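Arginine kinase (Cydia pomonella granulosis virus, PDB 6VVG) probably acts as a serine/threonine protein kinase of the virus, and binds adenosine monophosphate in the nucleotide cleft between its two lobes. Local coordinates at residues Met256-Leu259 / Ser263-Ser266; Phe180-Ile185 / Pro233-Pro238; Val47-Lys52 / Val158-Leu163. All coordinates share one frame; numbering follows the deposited sequence.

The three contacts lie along the length of a two-lobed protein kinase fold. Contact 3 spans the cleft: the lysine of strand 45-51 meets the aspartate that opens the segment D160-Y161-G162, beside the phosphate of AMP. Contacts 1 and 2 belong to the helical lobe, on the opposite side of the chain's centre. Their centres are about 11 Å apart, and they are joined by a salt bridge from R264 NH1 to E183 OE1 (2.9 Å), while L259 packs on P182. Centre to centre, contact 3 lies about 30 Å from contact 1 and about 28 Å from contact 2. The nearest atoms of contacts 2 and 3 are about 6 Å apart, without touching.

Contact 1. Residues Met256-Leu259 / Ser263-Ser266; sequences MLAL and SRLS
R264 reaches across to A258 and L259 through a chain that runs out with CG anti to the backbone nitrogen (chi1 -171°) and then bends at its third torsion (-44°), which turns the guanidinium edge to two successive carbonyls. NE donates to A258 O at 2.7 Å, approaching almost straight along the C=O direction, although the oxygen sits somewhat off the guanidinium plane. NH2 donates to L259 O at 2.9 Å; this oxygen lies in the guanidinium plane, yet the donor stands above the plane of the carbonyl. NH2 also makes a weak bond to A258 O, which therefore receives both NE and NH2. Arginine suits the place because it has several N-H groups to spread over a loop whose carbonyls have left helical pairing, and these bonds limit rotation of the group. R264 CG makes a van der Waals contact with M256 O at 3.3 Å. The small A258 lets the two loop segments come close, its CB 3.3 Å from S263 O and in apolar contact with R264 CB at 3.8 Å. M256 SD touches L265 CD1 at 3.8 Å, the side chains crossing at about a right angle, and a water donates to both M256 O and L265 O, bridging the two backbones. The loop joins helix 247-256 to helix 268-272, where L265 and M256 both rest on I271. M256, L257 and R264 pack on helix 192-208. R264 also pairs with the glutamate of S181-P182-E183 on helix 182-185, as in other protein kinases, so one guanidinium serves both loop carbonyls and that motif.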
ATOM      1  N   MET A 256      21.639 -17.345   8.426  1.00  8.24           N
ATOM      2  CA  MET A 256      20.811 -16.163   8.210  1.00 10.54           C
ATOM      3  C   MET A 256      21.567 -15.093   7.429  1.00  9.75           C
ATOM      4  O   MET A 256      20.952 -14.322   6.685  1.00 12.86           O
ATOM      5  CB  MET A 256      20.342 -15.588   9.547  1.00  5.41           C
ATOM      6  CG  MET A 256      19.256 -16.381  10.246  1.00 15.78           C
ATOM      7  SD  MET A 256      17.684 -16.417   9.366  1.00 13.35           S
ATOM      8  CE  MET A 256      17.237 -14.679   9.361  1.00  9.46           C
ATOM      9  N   LEU A 257      22.893 -15.031   7.583  1.00  9.50           N
ATOM     10  CA  LEU A 257      23.692 -13.938   7.039  1.00 10.83           C
ATOM     11  C   LEU A 257      24.669 -14.409   5.968  1.00  9.31           C
ATOM     12  O   LEU A 257      25.631 -13.699   5.655  1.00  7.28           O
ATOM     13  CB  LEU A 257      24.439 -13.223   8.167  1.00  9.06           C
ATOM     14  CG  LEU A 257      23.498 -12.600   9.202  1.00 12.56           C
ATOM     15  CD1 LEU A 257      24.218 -12.073  10.424  1.00 13.23           C
ATOM     16  CD2 LEU A 257      22.678 -11.481   8.535  1.00 11.06           C
ATOM     17  N   ALA A 258      24.434 -15.584   5.391  1.00  8.28           N
ATOM     18  CA  ALA A 258      25.234 -16.041   4.264  1.00  9.47           C
ATOM     19  C   ALA A 258      25.206 -15.007   3.146  1.00  9.95           C
ATOM     20  O   ALA A 258      24.137 -14.569   2.716  1.00 12.24           O
ATOM     21  CB  ALA A 258      24.704 -17.383   3.756  1.00  9.17           C
ATOM     22  N   LEU A 259      26.393 -14.609   2.682  1.00  7.67           N
ATOM     23  CA  LEU A 259      26.463 -13.659   1.576  1.00 11.74           C
ATOM     24  C   LEU A 259      25.690 -14.173   0.367  1.00  8.53           C
ATOM     25  O   LEU A 259      24.885 -13.447  -0.227  1.00 11.56           O
ATOM     26  CB  LEU A 259      27.920 -13.392   1.204  1.00  6.02           C
ATOM     27  CG  LEU A 259      28.132 -12.557  -0.061  1.00 12.30           C
ATOM     28  CD1 LEU A 259      27.425 -11.213   0.071  1.00  7.98           C
ATOM     29  CD2 LEU A 259      29.616 -12.367  -0.347  1.00 19.64           C
ATOM     30  N   SER A 263      22.854 -19.932  -0.181  1.00 10.22           N
ATOM     31  CA  SER A 263      23.313 -20.615   1.022  1.00 13.93           C
ATOM     32  C   SER A 263      22.685 -20.012   2.272  1.00 12.58           C
ATOM     33  O   SER A 263      23.154 -20.266   3.385  1.00  8.69           O
ATOM     34  CB  SER A 263      24.838 -20.560   1.115  1.00 13.10           C
ATOM     35  OG  SER A 263      25.434 -21.338   0.095  1.00 14.93           O
ATOM     36  N   ARG A 264      21.622 -19.228   2.105  1.00 13.17           N
ATOM     37  CA  ARG A 264      21.050 -18.413   3.165  1.00 10.90           C
ATOM     38  C   ARG A 264      19.628 -18.862   3.478  1.00 11.85           C
ATOM     39  O   ARG A 264      18.917 -19.386   2.616  1.00  9.87           O
ATOM     40  CB  ARG A 264      21.052 -16.926   2.755  1.00  7.58           C
ATOM     41  CG  ARG A 264      20.678 -15.949   3.856  1.00 11.56           C
ATOM     42  CD  ARG A 264      20.444 -14.531   3.321  1.00 13.21           C
ATOM     43  NE  ARG A 264      21.454 -14.098   2.356  1.00 10.28           N
ATOM     44  CZ  ARG A 264      21.277 -13.116   1.480  1.00  8.56           C
ATOM     45  NH1 ARG A 264      20.125 -12.462   1.444  1.00 11.29           N
ATOM     46  NH2 ARG A 264      22.250 -12.787   0.640  1.00 11.24           N
ATOM     47  N   LEU A 265      19.234 -18.674   4.735  1.00 10.92           N
ATOM     48  CA  LEU A 265      17.832 -18.784   5.131  1.00 11.39           C
ATOM     49  C   LEU A 265      17.158 -17.486   4.705  1.00 10.43           C
ATOM     50  O   LEU A 265      17.112 -16.509   5.454  1.00 14.54           O
ATOM     51  CB  LEU A 265      17.697 -19.021   6.629  1.00 12.50           C
ATOM     52  CG  LEU A 265      18.529 -20.143   7.246  1.00  9.24           C
ATOM     53  CD1 LEU A 265      18.498 -20.035   8.767  1.00 12.16           C
ATOM     54  CD2 LEU A 265      18.036 -21.501   6.793  1.00 10.38           C
ATOM     55  N   SER A 266      16.641 -17.467   3.478  1.00 10.60           N
ATOM     56  CA  SER A 266      16.099 -16.254   2.880  1.00  8.32           C
ATOM     57  C   SER A 266      14.585 -16.293   2.741  1.00  7.92           C
ATOM     58  O   SER A 266      14.003 -15.386   2.133  1.00  9.59           O
ATOM     59  CB  SER A 266      16.734 -16.015   1.509  1.00  8.54           C
ATOM     60  OG  SER A 266      16.485 -17.111   0.645  1.00 11.49           O
TER
HETATM   61  O   HOH W   1      18.315 -13.961   5.832  1.00  6.92           O

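Contact 2. Residues Phe180-Ile185 / Pro233-Pro238; sequences FSPEKI and PLYSKP
The ring of Y235 is met at its edge, near its plane, by F180 O, while I185 CD1 and P182 CG approach it obliquely, and the rings of W197 and F213 meet it at inclined angles. The F180 ring, on the other side of the contact, carries K184 CE over one face, 3.7 Å above its plane and displaced toward the rim. Across the contact the central polar bond is from Y235 OH to F180 O, very short at 2.5 Å. Tyrosine fits because it combines a long apolar ring for this buried setting with a hydroxyl at its far end that satisfies a buried backbone carbonyl. With CG anti to the carbonyl carbon (chi1 -61°), the ring is sent from helix 228-235 toward F180 O. I185 comes from the opposite direction and places CD1 3.5 Å from Y235 CE2, close to the hydroxyl end, whereas P182 CG lies 4.0 Å from CD2 on the same ring. The first turn of a helix suits P182, because the N-H groups there have no carbonyl of an earlier turn to bond to. Just before it S181 is the N-cap: its OG accepts from K184 N at 3.1 Å, and its carbonyl takes I185 N in the first turn. S181, P182 and E183 form a variant of the Ala-Pro-Glu motif that closes the activation segment of protein kinases. The short helix 182-185 packs on both helix 228-235, whose M231 and L232 also touch I185, and helix 192-208, whose F194 and W197 pack against S181.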
ATOM      1  N   PHE A 180      21.393  -3.269   5.611  1.00 12.98           N
ATOM      2  CA  PHE A 180      21.088  -3.550   4.213  1.00 11.15           C
ATOM      3  C   PHE A 180      21.566  -4.945   3.823  1.00 10.49           C
ATOM      4  O   PHE A 180      22.728  -5.293   4.047  1.00 12.07           O
ATOM      5  CB  PHE A 180      21.760  -2.529   3.292  1.00 11.18           C
ATOM      6  CG  PHE A 180      21.087  -1.186   3.231  1.00  8.31           C
ATOM      7  CD1 PHE A 180      20.103  -0.828   4.131  1.00  8.02           C
ATOM      8  CD2 PHE A 180      21.467  -0.268   2.263  1.00 11.22           C
ATOM      9  CE1 PHE A 180      19.502   0.418   4.065  1.00 12.79           C
ATOM     10  CE2 PHE A 180      20.871   0.977   2.192  1.00 13.20           C
ATOM     11  CZ  PHE A 180      19.889   1.321   3.095  1.00 13.57           C
ATOM     12  N   SER A 181      20.686  -5.728   3.199  1.00 11.87           N
ATOM     13  CA  SER A 181      21.080  -7.013   2.647  1.00 12.41           C
ATOM     14  C   SER A 181      21.921  -6.820   1.388  1.00  7.81           C
ATOM     15  O   SER A 181      21.889  -5.754   0.766  1.00  7.85           O
ATOM     16  CB  SER A 181      19.850  -7.847   2.309  1.00  8.05           C
ATOM     17  OG  SER A 181      19.216  -7.356   1.138  1.00 10.36           O
ATOM     18  N   PRO A 182      22.684  -7.844   0.985  1.00  7.93           N
ATOM     19  CA  PRO A 182      23.418  -7.733  -0.291  1.00 10.39           C
ATOM     20  C   PRO A 182      22.513  -7.320  -1.439  1.00 12.03           C
ATOM     21  O   PRO A 182      22.910  -6.524  -2.299  1.00 12.27           O
ATOM     22  CB  PRO A 182      23.992  -9.144  -0.497  1.00 10.65           C
ATOM     23  CG  PRO A 182      24.092  -9.720   0.899  1.00  8.58           C
ATOM     24  CD  PRO A 182      22.899  -9.147   1.648  1.00  8.48           C
ATOM     25  N   GLU A 183      21.283  -7.835  -1.456  1.00 12.24           N
ATOM     26  CA  GLU A 183      20.365  -7.556  -2.554  1.00 16.30           C
ATOM     27  C   GLU A 183      19.896  -6.107  -2.533  1.00 14.26           C
ATOM     28  O   GLU A 183      19.762  -5.478  -3.591  1.00 14.16           O
ATOM     29  CB  GLU A 183      19.175  -8.511  -2.479  1.00  9.13           C
ATOM     30  CG  GLU A 183      19.513  -9.975  -2.769  1.00 12.83           C
ATOM     31  CD  GLU A 183      20.374 -10.613  -1.692  1.00 14.34           C
ATOM     32  OE1 GLU A 183      20.175 -10.296  -0.500  1.00  9.89           O
ATOM     33  OE2 GLU A 183      21.256 -11.428  -2.038  1.00 16.66           O
ATOM     34  N   LYS A 184      19.629  -5.558  -1.346  1.00 10.11           N
ATOM     35  CA  LYS A 184      19.228  -4.156  -1.279  1.00  9.70           C
ATOM     36  C   LYS A 184      20.379  -3.243  -1.676  1.00 11.39           C
ATOM     37  O   LYS A 184      20.167  -2.217  -2.336  1.00 13.44           O
ATOM     38  CB  LYS A 184      18.727  -3.798   0.121  1.00 12.15           C
ATOM     39  CG  LYS A 184      18.162  -2.377   0.208  1.00 11.91           C
ATOM     40  CD  LYS A 184      17.404  -2.126   1.507  1.00 13.54           C
ATOM     41  CE  LYS A 184      16.956  -0.670   1.602  1.00 12.69           C
ATOM     42  NZ  LYS A 184      15.917  -0.456   2.647  1.00 10.59           N
ATOM     43  N   ILE A 185      21.606  -3.595  -1.279  1.00  8.06           N
ATOM     44  CA  ILE A 185      22.771  -2.831  -1.716  1.00 10.53           C
ATOM     45  C   ILE A 185      22.827  -2.786  -3.237  1.00 11.12           C
ATOM     46  O   ILE A 185      23.172  -1.757  -3.830  1.00 13.09           O
ATOM     47  CB  ILE A 185      24.062  -3.430  -1.124  1.00  9.94           C
ATOM     48  CG1 ILE A 185      24.093  -3.236   0.395  1.00 11.66           C
ATOM     49  CG2 ILE A 185      25.285  -2.796  -1.770  1.00  9.69           C
ATOM     50  CD1 ILE A 185      25.068  -4.147   1.116  1.00 15.98           C
ATOM     51  N   PRO A 233      32.331  -5.558   1.123  1.00 18.84           N
ATOM     52  CA  PRO A 233      33.567  -6.208   1.588  1.00 21.77           C
ATOM     53  C   PRO A 233      33.405  -6.836   2.963  1.00 17.31           C
ATOM     54  O   PRO A 233      33.959  -7.908   3.235  1.00 19.07           O
ATOM     55  CB  PRO A 233      34.600  -5.071   1.603  1.00 19.39           C
ATOM     56  CG  PRO A 233      34.056  -4.047   0.642  1.00 14.71           C
ATOM     57  CD  PRO A 233      32.546  -4.134   0.770  1.00 12.85           C
ATOM     58  N   LEU A 234      32.636  -6.185   3.839  1.00 16.89           N
ATOM     59  CA  LEU A 234      32.465  -6.688   5.196  1.00 15.84           C
ATOM     60  C   LEU A 234      31.693  -7.999   5.202  1.00 16.99           C
ATOM     61  O   LEU A 234      32.037  -8.925   5.946  1.00 11.99           O
ATOM     62  CB  LEU A 234      31.755  -5.638   6.044  1.00 17.76           C
ATOM     63  CG  LEU A 234      32.482  -4.294   6.090  1.00 20.45           C
ATOM     64  CD1 LEU A 234      31.760  -3.308   6.987  1.00 21.90           C
ATOM     65  CD2 LEU A 234      33.927  -4.487   6.555  1.00 17.51           C
ATOM     66  N   TYR A 235      30.650  -8.102   4.374  1.00 12.93           N
ATOM     67  CA  TYR A 235      29.891  -9.344   4.296  1.00 14.16           C
ATOM     68  C   TYR A 235      30.742 -10.500   3.784  1.00 15.26           C
ATOM     69  O   TYR A 235      30.373 -11.663   3.981  1.00 14.22           O
ATOM     70  CB  TYR A 235      28.670  -9.162   3.391  1.00 11.82           C
ATOM     71  CG  TYR A 235      27.678  -8.119   3.865  1.00 10.87           C
ATOM     72  CD1 TYR A 235      27.719  -7.621   5.160  1.00  7.37           C
ATOM     73  CD2 TYR A 235      26.700  -7.630   3.011  1.00 12.23           C
ATOM     74  CE1 TYR A 235      26.816  -6.669   5.592  1.00 11.75           C
ATOM     75  CE2 TYR A 235      25.793  -6.675   3.431  1.00 10.34           C
ATOM     76  CZ  TYR A 235      25.855  -6.199   4.720  1.00 16.66           C
ATOM     77  OH  TYR A 235      24.948  -5.250   5.136  1.00 12.31           O
ATOM     78  N   SER A 236      31.871 -10.208   3.138  1.00 10.05           N
ATOM     79  CA  SER A 236      32.749 -11.251   2.624  1.00 15.55           C
ATOM     80  C   SER A 236      33.669 -11.837   3.689  1.00 20.08           C
ATOM     81  O   SER A 236      34.292 -12.872   3.437  1.00 20.19           O
ATOM     82  CB  SER A 236      33.603 -10.706   1.477  1.00 16.96           C
ATOM     83  OG  SER A 236      32.842 -10.555   0.291  1.00 21.79           O
ATOM     84  N   LYS A 237      33.781 -11.207   4.852  1.00 19.99           N
ATOM     85  CA  LYS A 237      34.640 -11.703   5.917  1.00 10.10           C
ATOM     86  C   LYS A 237      33.900 -12.716   6.775  1.00 17.93           C
ATOM     87  O   LYS A 237      32.668 -12.766   6.779  1.00 20.50           O
ATOM     88  CB  LYS A 237      35.130 -10.543   6.781  1.00 12.79           C
ATOM     89  CG  LYS A 237      35.632  -9.347   5.986  1.00 20.45           C
ATOM     90  CD  LYS A 237      36.389  -8.363   6.874  1.00 31.68           C
ATOM     91  CE  LYS A 237      36.857  -7.146   6.082  1.00 48.44           C
ATOM     92  NZ  LYS A 237      37.232  -6.003   6.967  1.00 53.81           N
ATOM     93  N   PRO A 238      34.628 -13.568   7.495  1.00 20.22           N
ATOM     94  CA  PRO A 238      33.959 -14.579   8.324  1.00 14.91           C
ATOM     95  C   PRO A 238      33.056 -13.952   9.381  1.00 12.55           C
ATOM     96  O   PRO A 238      33.388 -12.932   9.988  1.00 16.45           O
ATOM     97  CB  PRO A 238      35.126 -15.341   8.969  1.00 22.68           C
ATOM     98  CG  PRO A 238      36.281 -15.167   7.983  1.00 24.79           C
ATOM     99  CD  PRO A 238      36.094 -13.748   7.453  1.00 22.14           C
TER

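Contact 3. Residues Val47-Lys52 / Val158-Leu163; sequences VCKIVK and VCDYGL. With AMP (adenosine monophosphate), chain C.
K49 NZ pairs with E60 of helix 59-66 as its stronger partner and, across the nucleotide cleft of the protein kinase fold, reaches D160 OD1 in a weak salt bridge of 3.4 Å. The pairing with E60 is characteristic of a kinase whose regulatory helix is swung in. D160, Y161 and G162 are the Asp-Phe-Gly motif of the family, here with tyrosine in the middle. With CG anti to the backbone N (chi1 173°), the extended K49 chain spans from strand 45-51 to the phosphate, where NZ makes a weak bond to AMP O3P at 3.5 Å. Lysine suits this site because a long chain with one positive end reaches E60 and, more weakly, D160 and the phosphate. D160 OD1 also accepts from G162 N at 3.2 Å, on its anti side, an Asx turn that steadies the carboxylate. OD2 and AMP O1P are two acceptor oxygens in close approach, 3.1 Å; in kinases magnesium commonly sits between this aspartate and the phosphates, but no metal accompanies AMP here. Farther out, the branched V47 packs against the adenine, CG2 being 3.6 Å from AMP C6. Y161 suits its place by packing its ring on helix 59-66 while its OH bonds I74 N and donates to V158 O at 2.6 Å.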
ATOM      1  N   VAL A  47       0.260   7.124  21.822  1.00 13.95           N
ATOM      2  CA  VAL A  47       1.406   7.685  21.116  1.00 15.29           C
ATOM      3  C   VAL A  47       0.884   8.452  19.910  1.00 19.81           C
ATOM      4  O   VAL A  47       0.206   7.873  19.050  1.00 13.96           O
ATOM      5  CB  VAL A  47       2.390   6.591  20.674  1.00 18.13           C
ATOM      6  CG1 VAL A  47       3.383   7.150  19.666  1.00 27.79           C
ATOM      7  CG2 VAL A  47       3.105   5.996  21.878  1.00 20.27           C
ATOM      8  N   CYS A  48       1.192   9.745  19.835  1.00 16.75           N
ATOM      9  CA  CYS A  48       0.808  10.567  18.689  1.00 15.19           C
ATOM     10  C   CYS A  48       2.049  10.904  17.873  1.00 15.37           C
ATOM     11  O   CYS A  48       2.974  11.542  18.387  1.00 16.31           O
ATOM     12  CB  CYS A  48       0.103  11.853  19.121  1.00 22.80           C
ATOM     13  SG  CYS A  48      -0.218  12.970  17.719  1.00 37.23           S
ATOM     14  N   LYS A  49       2.066  10.479  16.613  1.00 16.13           N
ATOM     15  CA  LYS A  49       3.186  10.660  15.698  1.00 13.65           C
ATOM     16  C   LYS A  49       2.799  11.725  14.683  1.00 20.56           C
ATOM     17  O   LYS A  49       1.797  11.573  13.976  1.00 16.13           O
ATOM     18  CB  LYS A  49       3.515   9.338  15.009  1.00 13.87           C
ATOM     19  CG  LYS A  49       4.546   9.397  13.911  1.00 15.81           C
ATOM     20  CD  LYS A  49       4.899   7.979  13.468  1.00 18.60           C
ATOM     21  CE  LYS A  49       6.170   7.948  12.639  1.00 21.44           C
ATOM     22  NZ  LYS A  49       6.421   6.597  12.059  1.00 23.69           N
ATOM     23  N   ILE A  50       3.580  12.798  14.629  1.00 21.20           N
ATOM     24  CA  ILE A  50       3.343  13.914  13.722  1.00 26.04           C
ATOM     25  C   ILE A  50       4.339  13.807  12.575  1.00 30.44           C
ATOM     26  O   ILE A  50       5.554  13.802  12.800  1.00 26.85           O
ATOM     27  CB  ILE A  50       3.490  15.260  14.448  1.00 21.39           C
ATOM     28  CG1 ILE A  50       2.455  15.390  15.568  1.00 26.34           C
ATOM     29  CG2 ILE A  50       3.346  16.411  13.465  1.00 25.03           C
ATOM     30  CD1 ILE A  50       2.640  16.624  16.439  1.00 39.65           C
ATOM     31  N   VAL A  51       3.836  13.747  11.345  1.00 22.74           N
ATOM     32  CA  VAL A  51       4.678  13.607  10.162  1.00 26.30           C
ATOM     33  C   VAL A  51       4.654  14.907   9.370  1.00 21.15           C
ATOM     34  O   VAL A  51       3.601  15.537   9.215  1.00 31.04           O
ATOM     35  CB  VAL A  51       4.225  12.424   9.283  1.00 29.60           C
ATOM     36  CG1 VAL A  51       5.027  12.380   7.991  1.00 33.04           C
ATOM     37  CG2 VAL A  51       4.353  11.106  10.043  1.00 25.22           C
ATOM     38  N   LYS A  52       5.818  15.284   8.844  1.00 39.23           N
ATOM     39  CA  LYS A  52       5.964  16.541   8.128  1.00 38.83           C
ATOM     40  C   LYS A  52       5.162  16.517   6.828  1.00 31.42           C
ATOM     41  O   LYS A  52       4.891  15.447   6.272  1.00 28.44           O
ATOM     42  CB  LYS A  52       7.437  16.803   7.810  1.00 35.52           C
ATOM     43  CG  LYS A  52       8.240  17.486   8.910  1.00 53.16           C
ATOM     44  CD  LYS A  52       9.717  17.626   8.519  1.00 62.17           C
ATOM     45  CE  LYS A  52      10.073  19.074   8.189  1.00 64.80           C
ATOM     46  NZ  LYS A  52      11.526  19.257   7.903  1.00 70.60           N
ATOM     47  N   VAL A 158       6.524  -5.013  16.714  1.00  5.84           N
ATOM     48  CA  VAL A 158       7.126  -4.383  15.543  1.00  7.49           C
ATOM     49  C   VAL A 158       6.502  -3.005  15.369  1.00  7.39           C
ATOM     50  O   VAL A 158       5.276  -2.859  15.444  1.00 14.22           O
ATOM     51  CB  VAL A 158       6.912  -5.247  14.292  1.00 10.54           C
ATOM     52  CG1 VAL A 158       7.711  -4.700  13.118  1.00  9.91           C
ATOM     53  CG2 VAL A 158       7.280  -6.698  14.578  1.00 14.44           C
ATOM     54  N   CYS A 159       7.334  -1.993  15.129  1.00 12.51           N
ATOM     55  CA  CYS A 159       6.840  -0.627  15.021  1.00  9.64           C
ATOM     56  C   CYS A 159       7.545   0.114  13.890  1.00 13.64           C
ATOM     57  O   CYS A 159       8.476  -0.393  13.260  1.00 13.89           O
ATOM     58  CB  CYS A 159       7.014   0.134  16.344  1.00 14.09           C
ATOM     59  SG  CYS A 159       8.689   0.762  16.655  1.00 23.84           S
ATOM     60  N   ASP A 160       7.068   1.337  13.645  1.00 12.52           N
ATOM     61  CA  ASP A 160       7.590   2.243  12.618  1.00 11.38           C
ATOM     62  C   ASP A 160       7.504   1.625  11.217  1.00 12.16           C
ATOM     63  O   ASP A 160       8.493   1.187  10.627  1.00 12.71           O
ATOM     64  CB  ASP A 160       9.026   2.690  12.910  1.00 17.79           C
ATOM     65  CG  ASP A 160       9.411   3.931  12.108  1.00 25.42           C
ATOM     66  OD1 ASP A 160       8.668   4.273  11.161  1.00 20.79           O
ATOM     67  OD2 ASP A 160      10.439   4.567  12.416  1.00 28.45           O
ATOM     68  N   TYR A 161       6.277   1.561  10.715  1.00 12.52           N
ATOM     69  CA  TYR A 161       6.014   1.113   9.352  1.00 10.77           C
ATOM     70  C   TYR A 161       6.214   2.218   8.309  1.00 13.46           C
ATOM     71  O   TYR A 161       5.712   2.096   7.186  1.00  9.95           O
ATOM     72  CB  TYR A 161       4.596   0.543   9.280  1.00 10.67           C
ATOM     73  CG  TYR A 161       4.196  -0.190  10.552  1.00  8.20           C
ATOM     74  CD1 TYR A 161       5.080  -1.060  11.184  1.00 10.76           C
ATOM     75  CD2 TYR A 161       2.946  -0.002  11.129  1.00  8.28           C
ATOM     76  CE1 TYR A 161       4.729  -1.721  12.346  1.00 15.09           C
ATOM     77  CE2 TYR A 161       2.584  -0.663  12.285  1.00 10.86           C
ATOM     78  CZ  TYR A 161       3.482  -1.521  12.891  1.00 14.39           C
ATOM     79  OH  TYR A 161       3.134  -2.178  14.046  1.00 12.04           O
ATOM     80  N   GLY A 162       6.976   3.263   8.640  1.00 13.89           N
ATOM     81  CA  GLY A 162       7.126   4.402   7.750  1.00 13.32           C
ATOM     82  C   GLY A 162       7.989   4.150   6.529  1.00 14.95           C
ATOM     83  O   GLY A 162       7.932   4.932   5.574  1.00 10.79           O
ATOM     84  N   LEU A 163       8.791   3.086   6.534  1.00  9.15           N
ATOM     85  CA  LEU A 163       9.604   2.724   5.380  1.00 10.01           C
ATOM     86  C   LEU A 163       9.092   1.469   4.684  1.00 13.11           C
ATOM     87  O   LEU A 163       9.802   0.902   3.845  1.00 13.43           O
ATOM     88  CB  LEU A 163      11.062   2.532   5.797  1.00 17.02           C
ATOM     89  CG  LEU A 163      11.821   3.797   6.199  1.00 15.00           C
ATOM     90  CD1 LEU A 163      13.294   3.485   6.439  1.00 22.30           C
ATOM     91  CD2 LEU A 163      11.683   4.891   5.152  1.00 15.29           C
TER
HETATM   92  P   AMP C 301       9.146   5.399  16.017  1.00121.40           P
HETATM   93  O1P AMP C 301      10.536   5.389  15.421  1.00 74.94           O
HETATM   94  O2P AMP C 301       8.879   4.029  16.593  1.00 73.79           O
HETATM   95  O3P AMP C 301       8.193   5.919  14.968  1.00 59.45           O
HETATM   96  O5' AMP C 301       9.091   6.429  17.231  1.00 73.39           O
HETATM   97  C5' AMP C 301      10.276   6.836  17.897  1.00 54.83           C
HETATM   98  C4' AMP C 301      10.422   6.169  19.244  1.00 48.32           C
HETATM   99  O4' AMP C 301       9.231   6.398  20.046  1.00 53.55           O
HETATM  100  C3' AMP C 301      10.564   4.654  19.236  1.00 61.86           C
HETATM  101  O3' AMP C 301      11.873   4.220  18.907  1.00 66.65           O
HETATM  102  C2' AMP C 301      10.134   4.292  20.649  1.00 52.76           C
HETATM  103  O2' AMP C 301      11.157   4.606  21.583  1.00 56.30           O
HETATM  104  C1' AMP C 301       8.971   5.263  20.850  1.00 52.98           C
HETATM  105  N9  AMP C 301       7.699   4.664  20.405  1.00 51.79           N
HETATM  106  C8  AMP C 301       7.288   4.652  19.134  1.00 43.61           C
HETATM  107  N7  AMP C 301       6.113   4.022  19.087  1.00 40.33           N
HETATM  108  C5  AMP C 301       5.801   3.641  20.334  1.00 38.71           C
HETATM  109  C6  AMP C 301       4.713   2.964  20.833  1.00 43.85           C
HETATM  110  N6  AMP C 301       3.522   2.425  20.208  1.00 28.12           N
HETATM  111  N1  AMP C 301       4.632   2.698  22.128  1.00 24.94           N
HETATM  112  C2  AMP C 301       5.626   3.096  22.957  1.00 24.63           C
HETATM  113  N3  AMP C 301       6.700   3.762  22.469  1.00 36.45           N
HETATM  114  C4  AMP C 301       6.781   4.031  21.152  1.00 40.36           C